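Local coordinates for beta-galactosidase (PDB 6Y2K), which hydrolyses terminal beta-D-galactose residues from beta-galactosides as a hexameric, cold-active GH42 enzyme of an Antarctic marine bacterium, at residues Thr74-Val82 with Gly99-Thr107; His291-Asp300 with Phe436-Arg447. One frame throughout, in Å; residues are numbered along the deposited sequence.

Contact 1. Residues Thr74-Val82 with Gly99-Thr107; sequences TATPPKWLV and GFGSRRHYT
F100 lies under the aliphatic chain of K79, whose CB sits over the ring centre, 3.7 Å from the centroid, in a CH-pi contact, while CD covers the CG side of the same face. The two segments belong to the long connection after the third strand of the TIM barrel, 67-71, and 99-107 returns to pack on the turn before the short helix 79-84 and on its first turn. The K79 chain crosses over the ring, CG anti to the backbone N (chi1 -174°) and the bend at chi2 placing CB and CD over one face; NZ then continues to D83 and to E192 and E194 of the second subunit. V82 CG2 touches both F100 CD1, at 4.1 Å, and H105 CD2. Replacing the F100 ring by an alanine is likely to leave the K79 methylenes without a face to lie on and to open a gap beside V82 and H105. At the other end, R104 N donates to A75 O (2.9 Å), and T76 CG2 packs on R103 CB at 3.3 Å. R104 NH1 itself pairs with D140. Between these ends H105 NE2 donates to P77 O over 2.9 Å at 169°, on a carbonyl lone pair and in the plane of the imidazole.

Contact 2. Residues His291-Asp300 with Phe436-Arg447; sequences HPDAGAFHHD and FFWCYRMYEAMR
F297 is a knob from helix 294-305 set in a hole formed by F436, C439, Y440 and Y443 of helix 435-448, and joins the TIM-barrel domain to the trimerisation domain. The short helical segments cross at 104°, with axes 10.7 Å apart. The F297 ring turns its edge to the face of Y443 in a T-shaped pair, CD1 lying 3.7 Å from Y443 CG. Its own face takes Y440 CD2, and CE2 meets F436 CZ at 3.6 Å. CG of F297 is anti to the backbone N (chi1 -175°), which sends the ring out between the Y440 and Y443 side chains.

Y440 brings its hydroxyl against the type I turn of 291-294, OH lying 2.8 Å from H291 ND1; that hydroxyl is hydrogen-bonded to Y278. Beside it H291 NE2 donates to E444 OE1, which it meets from above the carboxylate plane, and E444 OE2 takes a salt bridge from R441 NH1, which also pairs with E282.

D293 extends the interface with a salt bridge: R447 NE reaches OD1 at 2.8 Å, and R611 pairs with the same oxygen, so two arginines probably stabilise its negative charge. R447 NH2 also bonds P292 O, and A296 CB lies over one face of the guanidinium. Y443, whose face receives the F297 edge, ends at helix 294-305 itself, its OH donating to D300 OD2 over 2.6 Å.

How the contacts relate
Contact 1 comes first along the chain and closes before contact 2 opens; their centres are about 34 Å apart and their nearest atoms about 16 Å, so they do not touch. Both draw on the eight-stranded TIM barrel. Contact 1 stays within it, in the loop region between strand 67-71 and helix 111-128, and faces a second subunit. Contact 2 joins the segment ahead of barrel strand 310-315 to a helix of the trimerisation domain, next to strand 453-456 of the mixed sheet, with no other chain touching it. One therefore shapes a barrel loop at a subunit boundary of the hexamer, the other joins two domains within a single chain.

Contact 1. Residues Thr74-Val82 with Gly99-Thr107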
loop_
_atom_site.group_PDB
_atom_site.type_symbol
_atom_site.label_atom_id
_atom_site.label_comp_id
_atom_site.label_asym_id
_atom_site.label_seq_id
_atom_site.Cartn_x
_atom_site.Cartn_y
_atom_site.Cartn_z
ATOM N N THR A 74 29.777 -33.985 31.022
ATOM C CA THR A 74 29.116 -35.054 30.269
ATOM C C THR A 74 28.374 -34.604 28.995
ATOM O O THR A 74 27.909 -35.453 28.229
ATOM C CB THR A 74 28.153 -35.849 31.174
ATOM O OG1 THR A 74 27.214 -34.963 31.789
ATOM C CG2 THR A 74 28.915 -36.583 32.261
ATOM N N ALA A 75 28.276 -33.297 28.758
ATOM C CA ALA A 75 27.666 -32.770 27.530
ATOM C C ALA A 75 28.519 -33.026 26.303
ATOM O O ALA A 75 27.986 -33.127 25.193
ATOM C CB ALA A 75 27.409 -31.273 27.663
ATOM N N THR A 76 29.833 -33.104 26.504
ATOM C CA THR A 76 30.804 -33.211 25.425
ATOM C C THR A 76 31.843 -34.304 25.717
ATOM O O THR A 76 32.999 -34.000 26.008
ATOM C CB THR A 76 31.501 -31.851 25.176
ATOM O OG1 THR A 76 31.849 -31.233 26.418
ATOM C CG2 THR A 76 30.581 -30.915 24.425
ATOM N N PRO A 77 31.434 -35.591 25.633
ATOM C CA PRO A 77 32.415 -36.667 25.822
ATOM C C PRO A 77 33.419 -36.741 24.657
ATOM O O PRO A 77 33.087 -36.312 23.539
ATOM C CB PRO A 77 31.552 -37.930 25.890
ATOM C CG PRO A 77 30.328 -37.587 25.101
ATOM C CD PRO A 77 30.083 -36.125 25.366
ATOM N N PRO A 78 34.641 -37.260 24.912
ATOM C CA PRO A 78 35.674 -37.239 23.870
ATOM C C PRO A 78 35.455 -38.265 22.763
ATOM O O PRO A 78 34.711 -39.228 22.952
ATOM C CB PRO A 78 36.977 -37.554 24.630
ATOM C CG PRO A 78 36.622 -37.687 26.069
ATOM C CD PRO A 78 35.135 -37.867 26.161
ATOM N N LYS A 79 36.148 -38.076 21.640
ATOM C CA LYS A 79 35.981 -38.943 20.472
ATOM C C LYS A 79 36.393 -40.395 20.743
ATOM O O LYS A 79 35.742 -41.326 20.254
ATOM C CB LYS A 79 36.762 -38.403 19.276
ATOM C CG LYS A 79 36.549 -39.157 17.958
ATOM C CD LYS A 79 35.081 -39.424 17.634
ATOM C CE LYS A 79 34.834 -39.479 16.125
ATOM N NZ LYS A 79 35.653 -40.532 15.460
ATOM N N TRP A 80 37.455 -40.598 21.533
ATOM C CA TRP A 80 37.849 -41.965 21.895
ATOM C C TRP A 80 36.712 -42.723 22.591
ATOM O O TRP A 80 36.535 -43.919 22.379
ATOM C CB TRP A 80 39.136 -41.998 22.737
ATOM C CG TRP A 80 39.073 -41.351 24.087
ATOM C CD1 TRP A 80 39.606 -40.150 24.426
ATOM C CD2 TRP A 80 38.479 -41.876 25.285
ATOM N NE1 TRP A 80 39.383 -39.882 25.753
ATOM C CE2 TRP A 80 38.691 -40.925 26.305
ATOM C CE3 TRP A 80 37.803 -43.060 25.603
ATOM C CZ2 TRP A 80 38.233 -41.114 27.615
ATOM C CZ3 TRP A 80 37.349 -43.249 26.899
ATOM C CH2 TRP A 80 37.567 -42.280 27.890
ATOM N N LEU A 81 35.929 -42.017 23.404
ATOM C CA LEU A 81 34.806 -42.632 24.125
ATOM C C LEU A 81 33.644 -42.948 23.164
ATOM O O LEU A 81 33.073 -44.037 23.210
ATOM C CB LEU A 81 34.373 -41.717 25.284
ATOM C CG LEU A 81 33.370 -42.247 26.319
ATOM C CD1 LEU A 81 33.494 -41.477 27.629
ATOM C CD2 LEU A 81 31.932 -42.177 25.808
ATOM N N VAL A 82 33.330 -42.006 22.280
ATOM C CA VAL A 82 32.326 -42.217 21.220
ATOM C C VAL A 82 32.683 -43.442 20.365
ATOM O O VAL A 82 31.825 -44.287 20.100
ATOM C CB VAL A 82 32.157 -40.952 20.328
ATOM C CG1 VAL A 82 31.302 -41.237 19.094
ATOM C CG2 VAL A 82 31.563 -39.795 21.137
ATOM N N GLY A 99 26.474 -37.161 14.829
ATOM C CA GLY A 99 27.865 -37.505 15.112
ATOM C C GLY A 99 28.642 -36.530 15.976
ATOM O O GLY A 99 28.201 -35.407 16.240
ATOM N N PHE A 100 29.811 -36.994 16.405
ATOM C CA PHE A 100 30.866 -36.167 16.995
ATOM C C PHE A 100 31.305 -35.031 16.058
ATOM O O PHE A 100 31.222 -35.147 14.826
ATOM C CB PHE A 100 32.075 -37.062 17.320
ATOM C CG PHE A 100 33.155 -36.384 18.124
ATOM C CD1 PHE A 100 33.132 -36.411 19.515
ATOM C CD2 PHE A 100 34.205 -35.745 17.490
ATOM C CE1 PHE A 100 34.126 -35.782 20.261
ATOM C CE2 PHE A 100 35.201 -35.106 18.232
ATOM C CZ PHE A 100 35.161 -35.131 19.615
ATOM N N GLY A 101 31.818 -33.960 16.667
ATOM C CA GLY A 101 32.341 -32.788 15.967
ATOM C C GLY A 101 31.747 -31.460 16.411
ATOM O O GLY A 101 32.221 -30.397 15.973
ATOM N N SER A 102 30.698 -31.527 17.245
ATOM C CA SER A 102 30.062 -30.365 17.850
ATOM C C SER A 102 29.900 -30.676 19.349
ATOM O O SER A 102 30.918 -30.898 20.033
ATOM C CB SER A 102 28.736 -30.028 17.119
ATOM O OG SER A 102 27.747 -31.046 17.260
ATOM N N ARG A 103 28.672 -30.703 19.860
ATOM C CA ARG A 103 28.418 -31.066 21.261
ATOM C C ARG A 103 27.100 -31.819 21.381
ATOM O O ARG A 103 26.331 -31.869 20.422
ATOM C CB ARG A 103 28.411 -29.818 22.169
ATOM C CG ARG A 103 27.401 -28.735 21.793
ATOM C CD ARG A 103 27.375 -27.614 22.831
ATOM N NE ARG A 103 26.490 -26.515 22.439
ATOM C CZ ARG A 103 26.426 -25.326 23.048
ATOM N NH1 ARG A 103 27.202 -25.025 24.096
ATOM N NH2 ARG A 103 25.572 -24.415 22.590
ATOM N N ARG A 104 26.867 -32.395 22.565
ATOM C CA ARG A 104 25.634 -33.120 22.904
ATOM C C ARG A 104 25.397 -34.382 22.053
ATOM O O ARG A 104 24.256 -34.786 21.811
ATOM C CB ARG A 104 24.414 -32.176 22.874
ATOM C CG ARG A 104 24.473 -31.039 23.901
ATOM C CD ARG A 104 23.066 -30.643 24.362
ATOM N NE ARG A 104 22.408 -31.845 24.836
ATOM C CZ ARG A 104 22.639 -32.411 26.015
ATOM N NH1 ARG A 104 23.440 -31.842 26.915
ATOM N NH2 ARG A 104 22.042 -33.548 26.310
ATOM N N HIS A 105 26.494 -35.039 21.687
ATOM C CA HIS A 105 26.482 -36.264 20.852
ATOM C C HIS A 105 26.271 -37.532 21.691
ATOM O O HIS A 105 27.157 -38.374 21.830
ATOM C CB HIS A 105 27.764 -36.367 19.998
ATOM C CG HIS A 105 28.988 -35.861 20.693
ATOM N ND1 HIS A 105 29.391 -34.547 20.601
ATOM C CD2 HIS A 105 29.859 -36.467 21.536
ATOM C CE1 HIS A 105 30.479 -34.373 21.329
ATOM N NE2 HIS A 105 30.785 -35.522 21.907
ATOM N N TYR A 106 25.074 -37.654 22.252
ATOM C CA TYR A 106 24.623 -38.882 22.886
ATOM C C TYR A 106 23.105 -38.897 22.971
ATOM O O TYR A 106 22.465 -37.834 22.980
ATOM C CB TYR A 106 25.218 -39.040 24.295
ATOM C CG TYR A 106 24.802 -37.993 25.320
ATOM C CD1 TYR A 106 23.643 -38.151 26.087
ATOM C CD2 TYR A 106 25.591 -36.862 25.555
ATOM C CE1 TYR A 106 23.266 -37.204 27.039
ATOM C CE2 TYR A 106 25.217 -35.905 26.492
ATOM C CZ TYR A 106 24.059 -36.083 27.237
ATOM O OH TYR A 106 23.700 -35.139 28.174
ATOM N N THR A 107 22.535 -40.094 23.031
ATOM C CA THR A 107 21.140 -40.240 23.429
ATOM C C THR A 107 21.088 -40.534 24.924
ATOM O O THR A 107 21.888 -41.327 25.439
ATOM C CB THR A 107 20.344 -41.306 22.651
ATOM O OG1 THR A 107 19.122 -41.579 23.359
ATOM C CG2 THR A 107 21.125 -42.614 22.453
#

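Contact 2. Residues His291-Asp300 with Phe436-Arg447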
loop_
_atom_site.group_PDB
_atom_site.type_symbol
_atom_site.label_atom_id
_atom_site.label_comp_id
_atom_site.label_asym_id
_atom_site.label_seq_id
_atom_site.Cartn_x
_atom_site.Cartn_y
_atom_site.Cartn_z
ATOM N N HIS A 291 12.270 -8.903 23.546
ATOM C CA HIS A 291 10.872 -8.634 23.854
ATOM C C HIS A 291 10.749 -8.413 25.365
ATOM O O HIS A 291 11.451 -9.076 26.134
ATOM C CB HIS A 291 9.977 -9.789 23.395
ATOM C CG HIS A 291 8.517 -9.521 23.558
ATOM N ND1 HIS A 291 7.826 -9.848 24.709
ATOM C CD2 HIS A 291 7.611 -8.969 22.716
ATOM C CE1 HIS A 291 6.559 -9.493 24.569
ATOM N NE2 HIS A 291 6.402 -8.959 23.369
ATOM N N PRO A 292 9.881 -7.474 25.801
ATOM C CA PRO A 292 9.776 -7.167 27.250
ATOM C C PRO A 292 9.479 -8.337 28.202
ATOM O O PRO A 292 9.789 -8.240 29.400
ATOM C CB PRO A 292 8.627 -6.168 27.294
ATOM C CG PRO A 292 8.743 -5.451 25.996
ATOM C CD PRO A 292 9.075 -6.527 25.009
ATOM N N ASP A 293 8.899 -9.421 27.675
ATOM C CA ASP A 293 8.570 -10.624 28.446
ATOM C C ASP A 293 9.426 -11.864 28.165
ATOM O O ASP A 293 9.141 -12.940 28.701
ATOM C CB ASP A 293 7.095 -10.960 28.224
ATOM C CG ASP A 293 6.201 -9.795 28.536
ATOM O OD1 ASP A 293 6.429 -9.157 29.607
ATOM O OD2 ASP A 293 5.306 -9.481 27.708
ATOM N N ALA A 294 10.479 -11.720 27.366
ATOM C CA ALA A 294 11.283 -12.867 26.958
ATOM C C ALA A 294 12.014 -13.481 28.153
ATOM O O ALA A 294 12.014 -14.699 28.328
ATOM C CB ALA A 294 12.269 -12.466 25.871
ATOM N N GLY A 295 12.618 -12.626 28.973
ATOM C CA GLY A 295 13.265 -13.065 30.212
ATOM C C GLY A 295 12.239 -13.382 31.282
ATOM O O GLY A 295 12.258 -14.460 31.872
ATOM N N ALA A 296 11.347 -12.418 31.508
ATOM C CA ALA A 296 10.282 -12.499 32.511
ATOM C C ALA A 296 9.516 -13.814 32.515
ATOM O O ALA A 296 9.352 -14.430 33.566
ATOM C CB ALA A 296 9.316 -11.334 32.330
ATOM N N PHE A 297 9.026 -14.234 31.348
ATOM C CA PHE A 297 8.292 -15.492 31.223
ATOM C C PHE A 297 9.088 -16.658 31.809
ATOM O O PHE A 297 8.562 -17.446 32.593
ATOM C CB PHE A 297 7.944 -15.783 29.753
ATOM C CG PHE A 297 7.075 -17.000 29.572
ATOM C CD1 PHE A 297 5.690 -16.895 29.626
ATOM C CD2 PHE A 297 7.638 -18.259 29.378
ATOM C CE1 PHE A 297 4.885 -18.010 29.482
ATOM C CE2 PHE A 297 6.829 -19.385 29.227
ATOM C CZ PHE A 297 5.456 -19.256 29.272
ATOM N N HIS A 298 10.356 -16.744 31.428
ATOM C CA HIS A 298 11.233 -17.824 31.860
ATOM C C HIS A 298 11.717 -17.679 33.310
ATOM O O HIS A 298 11.864 -18.678 34.006
ATOM C CB HIS A 298 12.401 -17.950 30.888
ATOM C CG HIS A 298 11.966 -18.369 29.524
ATOM N ND1 HIS A 298 11.749 -17.469 28.505
ATOM C CD2 HIS A 298 11.636 -19.587 29.032
ATOM C CE1 HIS A 298 11.325 -18.117 27.433
ATOM N NE2 HIS A 298 11.248 -19.402 27.725
ATOM N N HIS A 299 11.946 -16.452 33.767
ATOM C CA HIS A 299 12.290 -16.237 35.176
ATOM C C HIS A 299 11.183 -16.827 36.075
ATOM O O HIS A 299 11.469 -17.535 37.034
ATOM C CB HIS A 299 12.446 -14.760 35.515
ATOM C CG HIS A 299 13.540 -14.060 34.776
ATOM N ND1 HIS A 299 14.765 -14.632 34.527
ATOM C CD2 HIS A 299 13.605 -12.803 34.276
ATOM C CE1 HIS A 299 15.536 -13.765 33.893
ATOM N NE2 HIS A 299 14.853 -12.647 33.721
ATOM N N ASP A 300 9.924 -16.544 35.740
ATOM C CA ASP A 300 8.773 -17.056 36.507
ATOM C C ASP A 300 8.563 -18.576 36.365
ATOM O O ASP A 300 8.289 -19.265 37.355
ATOM C CB ASP A 300 7.487 -16.289 36.139
ATOM C CG ASP A 300 7.513 -14.817 36.590
ATOM O OD1 ASP A 300 8.265 -14.469 37.547
ATOM O OD2 ASP A 300 6.776 -14.002 35.973
ATOM N N PHE A 436 2.667 -22.959 23.659
ATOM C CA PHE A 436 3.638 -22.018 24.207
ATOM C C PHE A 436 3.321 -20.567 23.822
ATOM O O PHE A 436 3.410 -19.666 24.666
ATOM C CB PHE A 436 5.068 -22.377 23.778
ATOM C CG PHE A 436 6.117 -21.610 24.525
ATOM C CD1 PHE A 436 6.456 -20.318 24.146
ATOM C CD2 PHE A 436 6.736 -22.165 25.631
ATOM C CE1 PHE A 436 7.408 -19.606 24.849
ATOM C CE2 PHE A 436 7.689 -21.458 26.341
ATOM C CZ PHE A 436 8.027 -20.179 25.947
ATOM N N PHE A 437 2.957 -20.343 22.557
ATOM C CA PHE A 437 2.639 -18.993 22.079
ATOM C C PHE A 437 1.436 -18.443 22.855
ATOM O O PHE A 437 1.445 -17.295 23.289
ATOM C CB PHE A 437 2.296 -18.968 20.581
ATOM C CG PHE A 437 3.442 -19.270 19.643
ATOM C CD1 PHE A 437 4.659 -19.819 20.065
ATOM C CD2 PHE A 437 3.251 -19.074 18.274
ATOM C CE1 PHE A 437 5.659 -20.118 19.149
ATOM C CE2 PHE A 437 4.250 -19.371 17.360
ATOM C CZ PHE A 437 5.455 -19.895 17.800
ATOM N N TRP A 438 0.405 -19.265 23.005
ATOM C CA TRP A 438 -0.818 -18.870 23.711
ATOM C C TRP A 438 -0.519 -18.526 25.176
ATOM O O TRP A 438 -0.969 -17.486 25.660
ATOM C CB TRP A 438 -1.884 -19.967 23.595
ATOM C CG TRP A 438 -3.148 -19.708 24.380
ATOM C CD1 TRP A 438 -3.646 -20.482 25.374
ATOM C CD2 TRP A 438 -4.059 -18.606 24.231
ATOM N NE1 TRP A 438 -4.809 -19.942 25.867
ATOM C CE2 TRP A 438 -5.090 -18.789 25.185
ATOM C CE3 TRP A 438 -4.103 -17.482 23.395
ATOM C CZ2 TRP A 438 -6.171 -17.891 25.320
ATOM C CZ3 TRP A 438 -5.172 -16.581 23.529
ATOM C CH2 TRP A 438 -6.184 -16.790 24.498
ATOM N N CYS A 439 0.265 -19.374 25.854
ATOM C CA CYS A 439 0.688 -19.104 27.239
ATOM C C CYS A 439 1.455 -17.779 27.329
ATOM O O CYS A 439 1.174 -16.938 28.197
ATOM C CB CYS A 439 1.545 -20.246 27.803
ATOM S SG CYS A 439 0.694 -21.815 28.114
ATOM N N TYR A 440 2.379 -17.581 26.391
ATOM C CA TYR A 440 3.199 -16.372 26.335
ATOM C C TYR A 440 2.353 -15.119 26.105
ATOM O O TYR A 440 2.595 -14.104 26.734
ATOM C CB TYR A 440 4.252 -16.487 25.226
ATOM C CG TYR A 440 5.322 -15.426 25.265
ATOM C CD1 TYR A 440 5.165 -14.217 24.584
ATOM C CD2 TYR A 440 6.506 -15.631 25.968
ATOM C CE1 TYR A 440 6.155 -13.246 24.613
ATOM C CE2 TYR A 440 7.505 -14.667 25.989
ATOM C CZ TYR A 440 7.320 -13.476 25.318
ATOM O OH TYR A 440 8.313 -12.528 25.331
ATOM N N ARG A 441 1.368 -15.201 25.211
ATOM C CA ARG A 441 0.491 -14.049 24.926
ATOM C C ARG A 441 -0.508 -13.749 26.064
ATOM O O ARG A 441 -0.851 -12.579 26.288
ATOM C CB ARG A 441 -0.227 -14.225 23.587
ATOM C CG ARG A 441 0.706 -14.283 22.383
ATOM C CD ARG A 441 1.511 -13.007 22.197
ATOM N NE ARG A 441 2.514 -13.118 21.135
ATOM C CZ ARG A 441 3.436 -12.193 20.863
ATOM N NH1 ARG A 441 3.497 -11.057 21.555
ATOM N NH2 ARG A 441 4.307 -12.389 19.880
ATOM N N MET A 442 -0.947 -14.780 26.784
ATOM C CA MET A 442 -1.739 -14.558 28.011
ATOM C C MET A 442 -0.860 -13.869 29.066
ATOM O O MET A 442 -1.302 -12.933 29.729
ATOM C CB MET A 442 -2.330 -15.861 28.564
ATOM C CG MET A 442 -3.414 -16.479 27.683
ATOM S SD MET A 442 -4.523 -17.577 28.590
ATOM C CE MET A 442 -5.668 -16.391 29.284
ATOM N N TYR A 443 0.394 -14.317 29.170
ATOM C CA TYR A 443 1.364 -13.740 30.096
ATOM C C TYR A 443 1.682 -12.276 29.757
ATOM O O TYR A 443 1.735 -11.430 30.653
ATOM C CB TYR A 443 2.638 -14.595 30.116
ATOM C CG TYR A 443 3.714 -14.119 31.068
ATOM C CD1 TYR A 443 3.688 -14.471 32.425
ATOM C CD2 TYR A 443 4.768 -13.341 30.613
ATOM C CE1 TYR A 443 4.692 -14.056 33.293
ATOM C CE2 TYR A 443 5.769 -12.912 31.468
ATOM C CZ TYR A 443 5.727 -13.268 32.805
ATOM O OH TYR A 443 6.727 -12.825 33.632
ATOM N N GLU A 444 1.890 -11.988 28.471
ATOM C CA GLU A 444 2.127 -10.619 27.999
ATOM C C GLU A 444 1.008 -9.660 28.412
ATOM O O GLU A 444 1.285 -8.548 28.861
ATOM C CB GLU A 444 2.297 -10.591 26.477
ATOM C CG GLU A 444 2.446 -9.204 25.869
ATOM C CD GLU A 444 2.616 -9.241 24.359
ATOM O OE1 GLU A 444 3.498 -8.529 23.837
ATOM O OE2 GLU A 444 1.859 -9.980 23.696
ATOM N N ALA A 445 -0.239 -10.097 28.248
ATOM C CA ALA A 445 -1.407 -9.315 28.675
ATOM C C ALA A 445 -1.395 -9.015 30.186
ATOM O O ALA A 445 -1.660 -7.883 30.599
ATOM C CB ALA A 445 -2.693 -10.029 28.280
ATOM N N MET A 446 -1.073 -10.024 30.996
ATOM C CA MET A 446 -0.915 -9.845 32.454
ATOM C C MET A 446 0.151 -8.803 32.763
ATOM O O MET A 446 -0.046 -7.919 33.616
ATOM C CB MET A 446 -0.508 -11.153 33.137
ATOM C CG MET A 446 -1.565 -12.245 33.151
ATOM S SD MET A 446 -0.861 -13.764 33.826
ATOM C CE MET A 446 -2.320 -14.784 33.804
ATOM N N ARG A 447 1.276 -8.907 32.058
ATOM C CA ARG A 447 2.411 -8.012 32.267
ATOM C C ARG A 447 2.147 -6.577 31.814
ATOM O O ARG A 447 2.613 -5.628 32.464
ATOM C CB ARG A 447 3.648 -8.566 31.568
ATOM C CG ARG A 447 4.178 -9.848 32.204
ATOM C CD ARG A 447 5.327 -9.542 33.144
ATOM N NE ARG A 447 6.501 -9.107 32.389
ATOM C CZ ARG A 447 7.563 -8.493 32.899
ATOM N NH1 ARG A 447 7.638 -8.213 34.203
ATOM N NH2 ARG A 447 8.564 -8.150 32.093
#